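Local coordinates for cellulosomal scaffoldin (Bacteroides cellulosolvens, PDB 1TYJ), which forms a type-II cohesin module, a beta sandwich through which the scaffoldin probably binds dockerin modules during cellulosome assembly, at residues T21-K26 with T107-K112; Y33-K38 with T144-W149; G84-G89 with A111-K116. All blocks are in the same frame, centred on the assembly; numbering follows the deposited sequence. Where two conformers were deposited one is given.

Interaction 1 of 3, residues T21-K26 with T107-K112. With EDO (1,2-ethanediol), chain B.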
ATOM      1  N   THR A  21      -4.552  -1.060   6.021  1.00 16.91           N
ATOM      2  CA  THR A  21      -3.396  -1.925   6.148  1.00 16.66           C
ATOM      3  C   THR A  21      -3.348  -2.779   4.876  1.00 16.68           C
ATOM      4  O   THR A  21      -4.380  -3.359   4.455  1.00 16.95           O
ATOM      5  CB  THR A  21      -3.520  -2.793   7.390  1.00 17.09           C
ATOM      6  OG1 THR A  21      -3.466  -1.968   8.571  1.00 17.93           O
ATOM      7  CG2 THR A  21      -2.373  -3.817   7.445  1.00 18.05           C
ATOM      8  N   ILE A  22      -2.171  -2.816   4.234  1.00 15.23           N
ATOM      9  CA  ILE A  22      -2.032  -3.510   2.936  1.00 14.63           C
ATOM     10  C   ILE A  22      -1.184  -4.731   3.170  1.00 16.34           C
ATOM     11  O   ILE A  22      -0.056  -4.622   3.681  1.00 16.61           O
ATOM     12  CB  ILE A  22      -1.369  -2.631   1.872  1.00 14.68           C
ATOM     13  CG1 ILE A  22      -2.155  -1.308   1.670  1.00 15.78           C
ATOM     14  CG2 ILE A  22      -1.200  -3.428   0.542  1.00 15.46           C
ATOM     15  CD1 ILE A  22      -1.389  -0.248   0.884  0.50 10.95           C
ATOM     16  N   ASN A  23      -1.764  -5.887   2.846  1.00 16.78           N
ATOM     17  CA  ASN A  23      -1.124  -7.199   3.040  1.00 17.58           C
ATOM     18  C   ASN A  23      -0.798  -7.878   1.713  1.00 17.64           C
ATOM     19  O   ASN A  23      -1.423  -7.599   0.682  1.00 18.03           O
ATOM     20  CB  ASN A  23      -2.078  -8.114   3.850  1.00 17.91           C
ATOM     21  CG  ASN A  23      -2.523  -7.453   5.162  1.00 21.94           C
ATOM     22  OD1 ASN A  23      -1.697  -7.051   5.946  1.00 22.40           O
ATOM     23  ND2 ASN A  23      -3.849  -7.304   5.364  1.00 26.18           N
ATOM     24  N   VAL A  24       0.182  -8.780   1.738  1.00 18.08           N
ATOM     25  CA  VAL A  24       0.305  -9.754   0.667  1.00 17.38           C
ATOM     26  C   VAL A  24      -0.018 -11.116   1.292  1.00 18.14           C
ATOM     27  O   VAL A  24       0.143 -11.303   2.503  1.00 18.63           O
ATOM     28  CB  VAL A  24       1.695  -9.761   0.009  1.00 17.23           C
ATOM     29  CG1 VAL A  24       1.942  -8.449  -0.664  0.97 15.10           C
ATOM     30  CG2 VAL A  24       2.799 -10.000   1.029  0.97 17.26           C
ATOM     31  N   ASP A  25      -0.428 -12.073   0.465  1.00 17.85           N
ATOM     32  CA  ASP A  25      -0.661 -13.433   0.972  1.00 18.64           C
ATOM     33  C   ASP A  25      -0.218 -14.427  -0.113  1.00 18.81           C
ATOM     34  O   ASP A  25      -0.544 -14.246  -1.284  1.00 19.29           O
ATOM     35  CB  ASP A  25      -2.143 -13.605   1.278  1.00 19.28           C
ATOM     36  CG  ASP A  25      -2.453 -14.955   1.850  0.50 21.05           C
ATOM     37  OD1 ASP A  25      -3.296 -15.649   1.264  1.00 24.84           O
ATOM     38  OD2 ASP A  25      -1.829 -15.339   2.862  1.00 24.88           O
ATOM     39  N   LYS A  26       0.517 -15.467   0.291  1.00 19.27           N
ATOM     40  CA  LYS A  26       0.936 -16.534  -0.625  1.00 20.55           C
ATOM     41  C   LYS A  26       1.736 -15.967  -1.812  1.00 20.08           C
ATOM     42  O   LYS A  26       1.611 -16.434  -2.947  1.00 20.21           O
ATOM     43  CB  LYS A  26      -0.261 -17.373  -1.117  1.00 21.43           C
ATOM     44  CG  LYS A  26      -1.028 -18.090  -0.012  1.00 23.70           C
ATOM     45  CD  LYS A  26      -2.200 -18.869  -0.591  1.00 24.59           C
ATOM     46  CE  LYS A  26      -2.985 -19.545   0.507  1.00 32.05           C
ATOM     47  NZ  LYS A  26      -4.203 -20.235  -0.078  1.00 36.58           N
ATOM     48  N   THR A 107       3.591 -13.763   3.403  1.00 16.36           N
ATOM     49  CA  THR A 107       2.270 -13.354   3.931  1.00 17.75           C
ATOM     50  C   THR A 107       2.420 -12.408   5.097  1.00 17.68           C
ATOM     51  O   THR A 107       3.228 -12.634   6.000  1.00 18.96           O
ATOM     52  CB  THR A 107       1.371 -14.581   4.325  1.00 17.75           C
ATOM     53  OG1 THR A 107       1.151 -15.388   3.182  0.50 19.63           O
ATOM     54  CG2 THR A 107       0.006 -14.117   4.877  0.50 18.22           C
ATOM     55  N   GLY A 108       1.654 -11.324   5.065  1.00 18.24           N
ATOM     56  CA  GLY A 108       1.719 -10.357   6.142  1.00 17.86           C
ATOM     57  C   GLY A 108       1.563  -8.917   5.691  1.00 18.32           C
ATOM     58  O   GLY A 108       1.435  -8.655   4.486  1.00 17.92           O
ATOM     59  N   ALA A 109       1.625  -7.979   6.650  1.00 17.27           N
ATOM     60  CA  ALA A 109       1.443  -6.573   6.280  1.00 17.41           C
ATOM     61  C   ALA A 109       2.726  -6.000   5.664  1.00 17.32           C
ATOM     62  O   ALA A 109       3.819  -6.189   6.218  1.00 16.75           O
ATOM     63  CB  ALA A 109       1.036  -5.742   7.481  1.00 18.24           C
ATOM     64  N   VAL A 110       2.572  -5.292   4.530  1.00 16.71           N
ATOM     65  CA  VAL A 110       3.684  -4.588   3.905  1.00 16.79           C
ATOM     66  C   VAL A 110       3.709  -3.067   4.089  1.00 16.26           C
ATOM     67  O   VAL A 110       4.800  -2.446   4.026  1.00 17.22           O
ATOM     68  CB  VAL A 110       3.798  -4.933   2.391  1.00 16.61           C
ATOM     69  CG1 VAL A 110       3.801  -6.457   2.211  1.00 18.45           C
ATOM     70  CG2 VAL A 110       2.653  -4.270   1.537  1.00 19.68           C
ATOM     71  N   ALA A 111       2.540  -2.449   4.301  1.00 15.78           N
ATOM     72  CA  ALA A 111       2.460  -0.979   4.418  1.00 14.90           C
ATOM     73  C   ALA A 111       1.142  -0.660   5.045  1.00 15.37           C
ATOM     74  O   ALA A 111       0.192  -1.478   4.976  1.00 16.61           O
ATOM     75  CB  ALA A 111       2.523  -0.313   3.031  1.00 16.24           C
ATOM     76  N   LYS A 112       1.056   0.544   5.607  1.00 15.82           N
ATOM     77  CA  LYS A 112      -0.230   1.068   6.060  1.00 15.34           C
ATOM     78  C   LYS A 112      -0.337   2.514   5.653  1.00 16.58           C
ATOM     79  O   LYS A 112       0.616   3.265   5.774  1.00 16.74           O
ATOM     80  CB  LYS A 112      -0.399   0.991   7.568  1.00 17.04           C
ATOM     81  CG  LYS A 112      -0.004  -0.366   8.175  1.00 18.49           C
ATOM     82  CD  LYS A 112      -0.122  -0.331   9.667  1.00 23.50           C
ATOM     83  CE  LYS A 112       0.388  -1.634  10.228  1.00 28.20           C
ATOM     84  NZ  LYS A 112       0.412  -1.604  11.727  1.00 30.93           N
TER
HETATM   85  C1  EDO B 172       2.173 -15.396  -6.396  1.00 29.06           C
HETATM   86  O1  EDO B 172       1.253 -15.716  -5.349  1.00 29.95           O
HETATM   87  C2  EDO B 172       2.914 -16.676  -6.727  1.00 28.77           C
HETATM   88  O2  EDO B 172       3.582 -17.100  -5.530  1.00 26.89           O

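Interaction 2 of 3, residues Y33-K38 with T144-W149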
ATOM      1  N   TYR A  33       7.710  -4.577  -3.401  1.00 15.68           N
ATOM      2  CA  TYR A  33       6.470  -4.188  -4.121  1.00 15.72           C
ATOM      3  C   TYR A  33       6.581  -2.761  -4.577  1.00 15.78           C
ATOM      4  O   TYR A  33       7.420  -1.983  -4.078  1.00 15.45           O
ATOM      5  CB  TYR A  33       5.212  -4.303  -3.211  1.00 15.57           C
ATOM      6  CG  TYR A  33       5.201  -3.223  -2.143  1.00 15.45           C
ATOM      7  CD1 TYR A  33       4.580  -1.996  -2.387  1.00 16.31           C
ATOM      8  CD2 TYR A  33       5.903  -3.379  -0.937  1.00 16.45           C
ATOM      9  CE1 TYR A  33       4.633  -0.942  -1.460  1.00 17.32           C
ATOM     10  CE2 TYR A  33       5.953  -2.324   0.019  1.00 15.59           C
ATOM     11  CZ  TYR A  33       5.324  -1.107  -0.268  1.00 15.50           C
ATOM     12  OH  TYR A  33       5.344  -0.074   0.639  1.00 17.09           O
ATOM     13  N   GLN A  34       5.694  -2.404  -5.492  1.00 15.69           N
ATOM     14  CA  GLN A  34       5.400  -0.996  -5.790  1.00 16.07           C
ATOM     15  C   GLN A  34       3.896  -0.908  -6.013  1.00 16.69           C
ATOM     16  O   GLN A  34       3.320  -1.766  -6.718  1.00 16.68           O
ATOM     17  CB  GLN A  34       6.149  -0.523  -7.045  1.00 16.54           C
ATOM     18  CG  GLN A  34       6.067   1.003  -7.173  1.00 21.61           C
ATOM     19  CD  GLN A  34       6.861   1.546  -8.326  1.00 27.59           C
ATOM     20  OE1 GLN A  34       7.998   1.174  -8.526  1.00 30.73           O
ATOM     21  NE2 GLN A  34       6.263   2.463  -9.067  1.00 32.46           N
ATOM     22  N   PHE A  35       3.278   0.125  -5.447  1.00 15.65           N
ATOM     23  CA  PHE A  35       1.826   0.348  -5.573  1.00 16.40           C
ATOM     24  C   PHE A  35       1.512   1.716  -6.148  1.00 16.63           C
ATOM     25  O   PHE A  35       2.229   2.679  -5.839  1.00 17.52           O
ATOM     26  CB  PHE A  35       1.132   0.284  -4.208  1.00 16.47           C
ATOM     27  CG  PHE A  35       1.203  -1.058  -3.525  1.00 14.17           C
ATOM     28  CD1 PHE A  35       1.308  -1.118  -2.129  1.00 17.81           C
ATOM     29  CD2 PHE A  35       1.181  -2.270  -4.261  1.00 16.30           C
ATOM     30  CE1 PHE A  35       1.331  -2.330  -1.482  1.00 15.86           C
ATOM     31  CE2 PHE A  35       1.231  -3.494  -3.607  1.00 16.90           C
ATOM     32  CZ  PHE A  35       1.301  -3.526  -2.221  1.00 16.77           C
ATOM     33  N   ASN A  36       0.453   1.783  -6.968  1.00 15.85           N
ATOM     34  CA  ASN A  36      -0.149   3.041  -7.374  1.00 15.79           C
ATOM     35  C   ASN A  36      -1.589   2.984  -6.858  1.00 16.68           C
ATOM     36  O   ASN A  36      -2.357   2.085  -7.247  1.00 17.31           O
ATOM     37  CB  ASN A  36      -0.140   3.172  -8.902  1.00 17.20           C
ATOM     38  CG  ASN A  36      -0.475   4.581  -9.337  1.00 20.06           C
ATOM     39  OD1 ASN A  36      -1.609   4.874  -9.781  1.00 26.75           O
ATOM     40  ND2 ASN A  36       0.468   5.482  -9.133  1.00 17.58           N
ATOM     41  N   ILE A  37      -1.938   3.913  -5.964  1.00 16.35           N
ATOM     42  CA  ILE A  37      -3.243   3.897  -5.245  1.00 16.52           C
ATOM     43  C   ILE A  37      -3.972   5.207  -5.421  1.00 16.78           C
ATOM     44  O   ILE A  37      -3.392   6.284  -5.274  1.00 17.82           O
ATOM     45  CB  ILE A  37      -3.037   3.599  -3.736  0.67 14.57           C
ATOM     46  CG1 ILE A  37      -2.393   2.226  -3.560  1.00 16.43           C
ATOM     47  CG2 ILE A  37      -4.360   3.770  -2.940  1.00 16.79           C
ATOM     48  CD1 ILE A  37      -2.050   1.869  -2.081  1.00 17.27           C
ATOM     49  N   LYS A  38      -5.254   5.128  -5.768  1.00 17.13           N
ATOM     50  CA  LYS A  38      -6.033   6.349  -5.978  1.00 17.53           C
ATOM     51  C   LYS A  38      -6.992   6.508  -4.812  1.00 17.45           C
ATOM     52  O   LYS A  38      -7.517   5.527  -4.285  1.00 18.73           O
ATOM     53  CB  LYS A  38      -6.772   6.228  -7.324  1.00 18.65           C
ATOM     54  CG  LYS A  38      -7.741   7.325  -7.645  0.50 19.10           C
ATOM     55  CD  LYS A  38      -7.112   8.289  -8.615  0.50 22.23           C
ATOM     56  CE  LYS A  38      -7.838   9.614  -8.626  0.50 22.41           C
ATOM     57  NZ  LYS A  38      -7.950  10.252  -7.291  0.50 16.99           N
ATOM     58  N   THR A 144      -0.236  -2.719  -9.162  1.00 17.28           N
ATOM     59  CA  THR A 144       0.749  -3.318  -8.229  1.00 17.31           C
ATOM     60  C   THR A 144       1.879  -4.018  -8.999  1.00 17.95           C
ATOM     61  O   THR A 144       1.659  -4.554 -10.086  1.00 18.12           O
ATOM     62  CB  THR A 144       0.064  -4.372  -7.304  1.00 16.88           C
ATOM     63  OG1 THR A 144      -0.290  -5.554  -8.056  1.00 17.27           O
ATOM     64  CG2 THR A 144      -1.179  -3.781  -6.606  1.00 16.43           C
ATOM     65  N   MET A 145       3.064  -4.054  -8.402  1.00 15.57           N
ATOM     66  CA  MET A 145       4.156  -4.866  -8.917  1.00 17.53           C
ATOM     67  C   MET A 145       4.679  -5.616  -7.706  1.00 16.52           C
ATOM     68  O   MET A 145       4.893  -5.004  -6.655  1.00 17.63           O
ATOM     69  CB  MET A 145       5.259  -3.992  -9.523  1.00 17.89           C
ATOM     70  CG  MET A 145       4.760  -3.128 -10.662  1.00 19.31           C
ATOM     71  SD  MET A 145       6.032  -1.966 -11.179  1.00 27.17           S
ATOM     72  CE  MET A 145       6.799  -2.925 -12.424  1.00 28.50           C
ATOM     73  N   LEU A 146       4.885  -6.923  -7.856  1.00 15.96           N
ATOM     74  CA  LEU A 146       5.440  -7.754  -6.802  1.00 16.14           C
ATOM     75  C   LEU A 146       6.622  -8.525  -7.331  1.00 16.86           C
ATOM     76  O   LEU A 146       6.578  -9.007  -8.475  1.00 17.26           O
ATOM     77  CB  LEU A 146       4.385  -8.744  -6.276  1.00 16.57           C
ATOM     78  CG  LEU A 146       3.065  -8.184  -5.705  1.00 15.47           C
ATOM     79  CD1 LEU A 146       2.168  -9.380  -5.285  1.00 17.03           C
ATOM     80  CD2 LEU A 146       3.332  -7.253  -4.476  1.00 17.78           C
ATOM     81  N   PHE A 147       7.622  -8.722  -6.487  1.00 17.25           N
ATOM     82  CA  PHE A 147       8.863  -9.393  -6.886  1.00 17.46           C
ATOM     83  C   PHE A 147       9.240 -10.466  -5.920  1.00 17.66           C
ATOM     84  O   PHE A 147       8.872 -10.417  -4.729  1.00 18.36           O
ATOM     85  CB  PHE A 147      10.001  -8.351  -6.980  1.00 18.96           C
ATOM     86  CG  PHE A 147       9.685  -7.274  -7.971  1.00 19.00           C
ATOM     87  CD1 PHE A 147       8.965  -6.146  -7.576  1.00 19.66           C
ATOM     88  CD2 PHE A 147      10.052  -7.429  -9.300  1.00 21.09           C
ATOM     89  CE1 PHE A 147       8.609  -5.153  -8.543  1.00 19.65           C
ATOM     90  CE2 PHE A 147       9.735  -6.441 -10.247  1.00 20.90           C
ATOM     91  CZ  PHE A 147       9.004  -5.323  -9.860  1.00 19.89           C
ATOM     92  N   ASP A 148      10.017 -11.416  -6.412  1.00 17.21           N
ATOM     93  CA  ASP A 148      10.538 -12.477  -5.528  1.00 17.94           C
ATOM     94  C   ASP A 148      12.053 -12.316  -5.313  1.00 18.36           C
ATOM     95  O   ASP A 148      12.682 -11.381  -5.857  1.00 18.22           O
ATOM     96  CB  ASP A 148      10.142 -13.873  -6.037  1.00 18.17           C
ATOM     97  CG  ASP A 148      11.029 -14.359  -7.205  1.00 20.15           C
ATOM     98  OD1 ASP A 148      12.013 -13.640  -7.576  1.00 18.72           O
ATOM     99  OD2 ASP A 148      10.722 -15.465  -7.735  1.00 22.19           O
ATOM    100  N   TRP A 149      12.642 -13.193  -4.489  1.00 17.26           N
ATOM    101  CA  TRP A 149      14.020 -13.007  -4.118  1.00 18.48           C
ATOM    102  C   TRP A 149      15.058 -13.431  -5.144  1.00 19.04           C
ATOM    103  O   TRP A 149      16.258 -13.365  -4.868  1.00 19.64           O
ATOM    104  CB  TRP A 149      14.307 -13.585  -2.738  1.00 19.58           C
ATOM    105  CG  TRP A 149      14.323 -15.081  -2.612  1.00 18.80           C
ATOM    106  CD1 TRP A 149      14.285 -16.028  -3.608  1.00 19.40           C
ATOM    107  CD2 TRP A 149      14.398 -15.796  -1.381  1.00 18.52           C
ATOM    108  NE1 TRP A 149      14.345 -17.310  -3.046  1.00 20.95           N
ATOM    109  CE2 TRP A 149      14.430 -17.176  -1.686  1.00 21.50           C
ATOM    110  CE3 TRP A 149      14.483 -15.395  -0.043  1.00 19.62           C
ATOM    111  CZ2 TRP A 149      14.514 -18.167  -0.685  1.00 19.84           C
ATOM    112  CZ3 TRP A 149      14.564 -16.396   0.954  1.00 20.80           C
ATOM    113  CH2 TRP A 149      14.564 -17.752   0.616  1.00 20.13           C
TER

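Interaction 3 of 3, residues G84-G89 with A111-K116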
ATOM      1  N   GLY A  84      -4.939  12.949  -6.227  1.00 21.02           N
ATOM      2  CA  GLY A  84      -5.328  11.847  -5.360  1.00 20.02           C
ATOM      3  C   GLY A  84      -4.615  10.568  -5.730  1.00 19.33           C
ATOM      4  O   GLY A  84      -5.234   9.478  -5.732  1.00 18.65           O
ATOM      5  N   VAL A  85      -3.308  10.672  -6.013  1.00 17.43           N
ATOM      6  CA  VAL A  85      -2.519   9.483  -6.347  1.00 16.92           C
ATOM      7  C   VAL A  85      -1.362   9.280  -5.360  1.00 16.88           C
ATOM      8  O   VAL A  85      -0.591  10.197  -5.135  1.00 17.67           O
ATOM      9  CB  VAL A  85      -1.970   9.570  -7.770  1.00 18.15           C
ATOM     10  CG1 VAL A  85      -1.068   8.357  -8.082  1.00 18.45           C
ATOM     11  CG2 VAL A  85      -3.142   9.649  -8.761  1.00 18.79           C
ATOM     12  N   LEU A  86      -1.316   8.090  -4.757  1.00 15.57           N
ATOM     13  CA  LEU A  86      -0.156   7.683  -3.970  1.00 16.14           C
ATOM     14  C   LEU A  86       0.657   6.711  -4.805  1.00 16.52           C
ATOM     15  O   LEU A  86       0.107   5.799  -5.389  1.00 17.55           O
ATOM     16  CB  LEU A  86      -0.598   6.978  -2.694  1.00 16.69           C
ATOM     17  CG  LEU A  86      -1.442   7.835  -1.741  1.00 17.97           C
ATOM     18  CD1 LEU A  86      -2.058   6.953  -0.666  1.00 19.88           C
ATOM     19  CD2 LEU A  86      -0.603   8.963  -1.139  1.00 20.23           C
ATOM     20  N   ASN A  87       1.982   6.843  -4.809  1.00 15.75           N
ATOM     21  CA  ASN A  87       2.818   5.883  -5.550  1.00 16.69           C
ATOM     22  C   ASN A  87       4.038   5.653  -4.664  1.00 15.70           C
ATOM     23  O   ASN A  87       4.769   6.620  -4.348  1.00 16.39           O
ATOM     24  CB  ASN A  87       3.275   6.456  -6.884  1.00 18.35           C
ATOM     25  CG  ASN A  87       4.063   5.442  -7.741  1.00 20.77           C
ATOM     26  OD1 ASN A  87       3.826   4.250  -7.707  1.00 29.09           O
ATOM     27  ND2 ASN A  87       4.979   5.931  -8.517  1.00 27.46           N
ATOM     28  N   PHE A  88       4.227   4.410  -4.227  1.00 14.11           N
ATOM     29  CA  PHE A  88       5.336   4.141  -3.322  1.00 14.23           C
ATOM     30  C   PHE A  88       5.701   2.679  -3.382  1.00 14.48           C
ATOM     31  O   PHE A  88       4.955   1.840  -3.916  1.00 15.87           O
ATOM     32  CB  PHE A  88       4.944   4.530  -1.865  1.00 13.98           C
ATOM     33  CG  PHE A  88       3.698   3.800  -1.350  1.00 13.57           C
ATOM     34  CD1 PHE A  88       3.835   2.633  -0.558  1.00 14.78           C
ATOM     35  CD2 PHE A  88       2.410   4.277  -1.655  1.00 13.69           C
ATOM     36  CE1 PHE A  88       2.711   1.955  -0.073  1.00 14.47           C
ATOM     37  CE2 PHE A  88       1.275   3.593  -1.203  1.00 15.16           C
ATOM     38  CZ  PHE A  88       1.413   2.441  -0.404  1.00 13.20           C
ATOM     39  N   GLY A  89       6.841   2.345  -2.805  1.00 14.19           N
ATOM     40  CA  GLY A  89       7.256   0.950  -2.852  1.00 13.70           C
ATOM     41  C   GLY A  89       8.389   0.740  -1.870  1.00 14.14           C
ATOM     42  O   GLY A  89       8.995   1.708  -1.364  1.00 14.25           O
ATOM     43  N   ALA A 111       2.540  -2.449   4.301  1.00 15.78           N
ATOM     44  CA  ALA A 111       2.460  -0.979   4.418  1.00 14.90           C
ATOM     45  C   ALA A 111       1.142  -0.660   5.045  1.00 15.37           C
ATOM     46  O   ALA A 111       0.192  -1.478   4.976  1.00 16.61           O
ATOM     47  CB  ALA A 111       2.523  -0.313   3.031  1.00 16.24           C
ATOM     48  N   LYS A 112       1.056   0.544   5.607  1.00 15.82           N
ATOM     49  CA  LYS A 112      -0.230   1.068   6.060  1.00 15.34           C
ATOM     50  C   LYS A 112      -0.337   2.514   5.653  1.00 16.58           C
ATOM     51  O   LYS A 112       0.616   3.265   5.774  1.00 16.74           O
ATOM     52  CB  LYS A 112      -0.399   0.991   7.568  1.00 17.04           C
ATOM     53  CG  LYS A 112      -0.004  -0.366   8.175  1.00 18.49           C
ATOM     54  CD  LYS A 112      -0.122  -0.331   9.667  1.00 23.50           C
ATOM     55  CE  LYS A 112       0.388  -1.634  10.228  1.00 28.20           C
ATOM     56  NZ  LYS A 112       0.412  -1.604  11.727  1.00 30.93           N
ATOM     57  N   VAL A 113      -1.529   2.913   5.231  1.00 16.25           N
ATOM     58  CA  VAL A 113      -1.763   4.302   4.872  1.00 16.82           C
ATOM     59  C   VAL A 113      -2.941   4.785   5.684  1.00 16.29           C
ATOM     60  O   VAL A 113      -4.032   4.216   5.620  1.00 16.90           O
ATOM     61  CB  VAL A 113      -2.103   4.450   3.391  1.00 16.80           C
ATOM     62  CG1 VAL A 113      -2.427   5.902   3.023  1.00 17.74           C
ATOM     63  CG2 VAL A 113      -0.979   3.940   2.516  1.00 18.19           C
ATOM     64  N   THR A 114      -2.713   5.817   6.484  1.00 16.58           N
ATOM     65  CA  THR A 114      -3.787   6.444   7.253  1.00 16.13           C
ATOM     66  C   THR A 114      -4.253   7.677   6.500  1.00 16.16           C
ATOM     67  O   THR A 114      -3.433   8.422   5.924  1.00 16.41           O
ATOM     68  CB  THR A 114      -3.258   6.848   8.665  1.00 16.74           C
ATOM     69  OG1 THR A 114      -2.795   5.671   9.350  1.00 17.27           O
ATOM     70  CG2 THR A 114      -4.328   7.523   9.535  1.00 17.55           C
ATOM     71  N   PHE A 115      -5.577   7.895   6.528  1.00 15.70           N
ATOM     72  CA  PHE A 115      -6.220   9.068   5.957  1.00 16.82           C
ATOM     73  C   PHE A 115      -7.001   9.799   7.047  1.00 17.12           C
ATOM     74  O   PHE A 115      -7.604   9.150   7.916  1.00 18.05           O
ATOM     75  CB  PHE A 115      -7.240   8.646   4.899  1.00 16.58           C
ATOM     76  CG  PHE A 115      -6.665   7.883   3.745  1.00 16.88           C
ATOM     77  CD1 PHE A 115      -6.568   6.491   3.775  1.00 16.85           C
ATOM     78  CD2 PHE A 115      -6.287   8.553   2.575  1.00 16.25           C
ATOM     79  CE1 PHE A 115      -6.057   5.776   2.656  1.00 16.59           C
ATOM     80  CE2 PHE A 115      -5.777   7.851   1.487  1.00 16.23           C
ATOM     81  CZ  PHE A 115      -5.680   6.469   1.524  1.00 16.64           C
ATOM     82  N   LYS A 116      -6.959  11.130   7.027  1.00 16.38           N
ATOM     83  CA  LYS A 116      -7.857  11.927   7.853  1.00 16.46           C
ATOM     84  C   LYS A 116      -9.091  12.208   7.013  1.00 16.97           C
ATOM     85  O   LYS A 116      -8.997  12.556   5.831  1.00 16.53           O
ATOM     86  CB  LYS A 116      -7.188  13.227   8.356  1.00 17.03           C
ATOM     87  CG  LYS A 116      -8.147  14.174   9.101  0.50 13.51           C
ATOM     88  CD  LYS A 116      -7.528  15.540   9.404  0.50 15.64           C
ATOM     89  CE  LYS A 116      -6.522  15.460  10.532  0.50 17.05           C
ATOM     90  NZ  LYS A 116      -6.108  16.849  10.981  0.50 17.04           N
TER

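Interaction 1 of 3, residues T21-K26 with T107-K112
Residues 21-25 and 108-112 run as antiparallel strands whose axes approach to 4.5 Å at 138°, in register except where Val110 and Ala111 both face Ile22. This is a classic beta bulge in one sheet of the cohesin beta sandwich. Ile22 O takes a bond from Val110 N at 2.8 Å and a weak, longer one from Ala111 N, while Ile22 N donates to Ala111 O. Past the bulge, Val24 and Gly108 exchange a pair of backbone bonds; the backbone angles of Gly108 would jam a side chain against the preceding carbonyl.

Towards the core, Val110 straddles two neighbours. Its CG2 touches Ile22 CG2 at 4.1 Å, and its CG1 meets Val24 CG2 at 3.9 Å, the two valines crossing at about a right angle. Phe30 and Leu66 also touch Val110. On the outer side, Thr21 and Lys112 lie alongside each other, OG1 of the threonine 3.8 Å from CG of the lysine. The Thr21 methyl CG2 meets the Ala109 methyl. Asn23, with CG beside its own N (chi1 -54°), leans over the neighbouring strand, where its OD1 lies 3.2 Å from Ala109 CA.

Interaction 2 of 3, residues Y33-K38 with T144-W149
Gln34 and Met145 form the backbone link here, an antiparallel hydrogen-bonded pair. Gln34 N donates to Met145 O at 3.0 Å and Met145 N returns a bond to Gln34 O at 2.9 Å. CA-H...O contacts supplement the ladder: Tyr33 CA lies 3.1 Å from Met145 O, and Thr144 CA also approaches Gln34 O. The strands are almost exactly antiparallel (176°).

Apolar packing follows on the core side, where Tyr33, Phe35, Thr144 and Leu146 project. Leu146 reaches across with one branch, CD2 sitting 3.7 Å from Tyr33 CB. The Thr144 methyl comes obliquely to the Phe35 ring, Thr144 CG2 lying 3.7 Å from Phe35 CD2. That methyl stands beside the backbone N because OG1 takes the position between N and the carbonyl carbon (chi1 71°), where it is hydrogen-bonded to Val141 O and Tyr159 OH.

In the cohesin beta sandwich, strand 30-38 lies between strands 144-148 and 85-92. In related cohesins the outer surface of this sheet receives the dockerin; here that surface carries Gln34 and Met145, whose CB atoms are 4.4 Å apart.

Aromatic contacts tie the core side together. Tyr33 CD1 lies 3.3 Å above the plane of the Phe35 ring, over its centre, and Phe131 meets the same ring edge-to-face. An alanine at Phe35 would remove that ring, which is likely to open a gap beneath Tyr33 and deprive Thr144 CG2 and Phe131 of their packing partner. Beyond the contact, Gln34 NE2 makes a weak hydrogen bond to Asn87 OD1.

Interaction 3 of 3, residues G84-G89 with A111-K116
Leu86 and Val113 reach toward each other tip to tip, Leu86 CD1 meeting Val113 CG1 at 3.9 Å. The valine divides its two branches between two neighbours: with CG1 anti to the backbone N (chi1 177°) it faces the leucine, while CG2 turns to Phe88 and lies 4.1 Å from the ring atom CZ. Phe88 slants across the valine, and this methyl comes to its ring obliquely. The Ala111 methyl, by contrast, sits at the edge of that ring, near its plane, with CB 3.8 Å from CE1.

These contacts span the interior of the beta sandwich. Strands 85-89 and 111-116 belong to opposing sheets, run at 155° to each other and approach to 10.1 Å between their axes, so the two layers meet through apolar side chains. From one sheet Leu86 and Phe88 point inward, alternating with residues that face elsewhere; from the other, Ala111 and Val113 do the same.

Pro46 and Leu81 also touch Leu86, and Pro61 packs on Phe88. At the far end the Phe115 ring leans in, its CZ 4.3 Å from Leu86 CD1, while Tyr39 meets the same ring with the two planes about 55° apart.

How the interactions relate
The three contacts lie close together in a single cohesin module, their centres 11 to 14 Å apart. Interaction 1 pairs neighbouring strands in one sheet, interaction 2 does so in the other, and interaction 3 bridges the two layers. Strand 108-117 serves interactions 1 and 3, which share Ala111 and Lys112, whereas strands 30-38 and 85-92 are neighbours in the other sheet, so interaction 2 shares that sheet with the 84-89 half of interaction 3. Interactions 1 and 2 meet in the core, where Ile22 CG2 lies 3.4 Å from Phe35 CE1. Along the chain the order is 21-26, 33-38, 84-89, 107-116 and 144-149, so the segments of interactions 1 and 2 alternate and successive strands 17-25 and 30-38 enter different sheets.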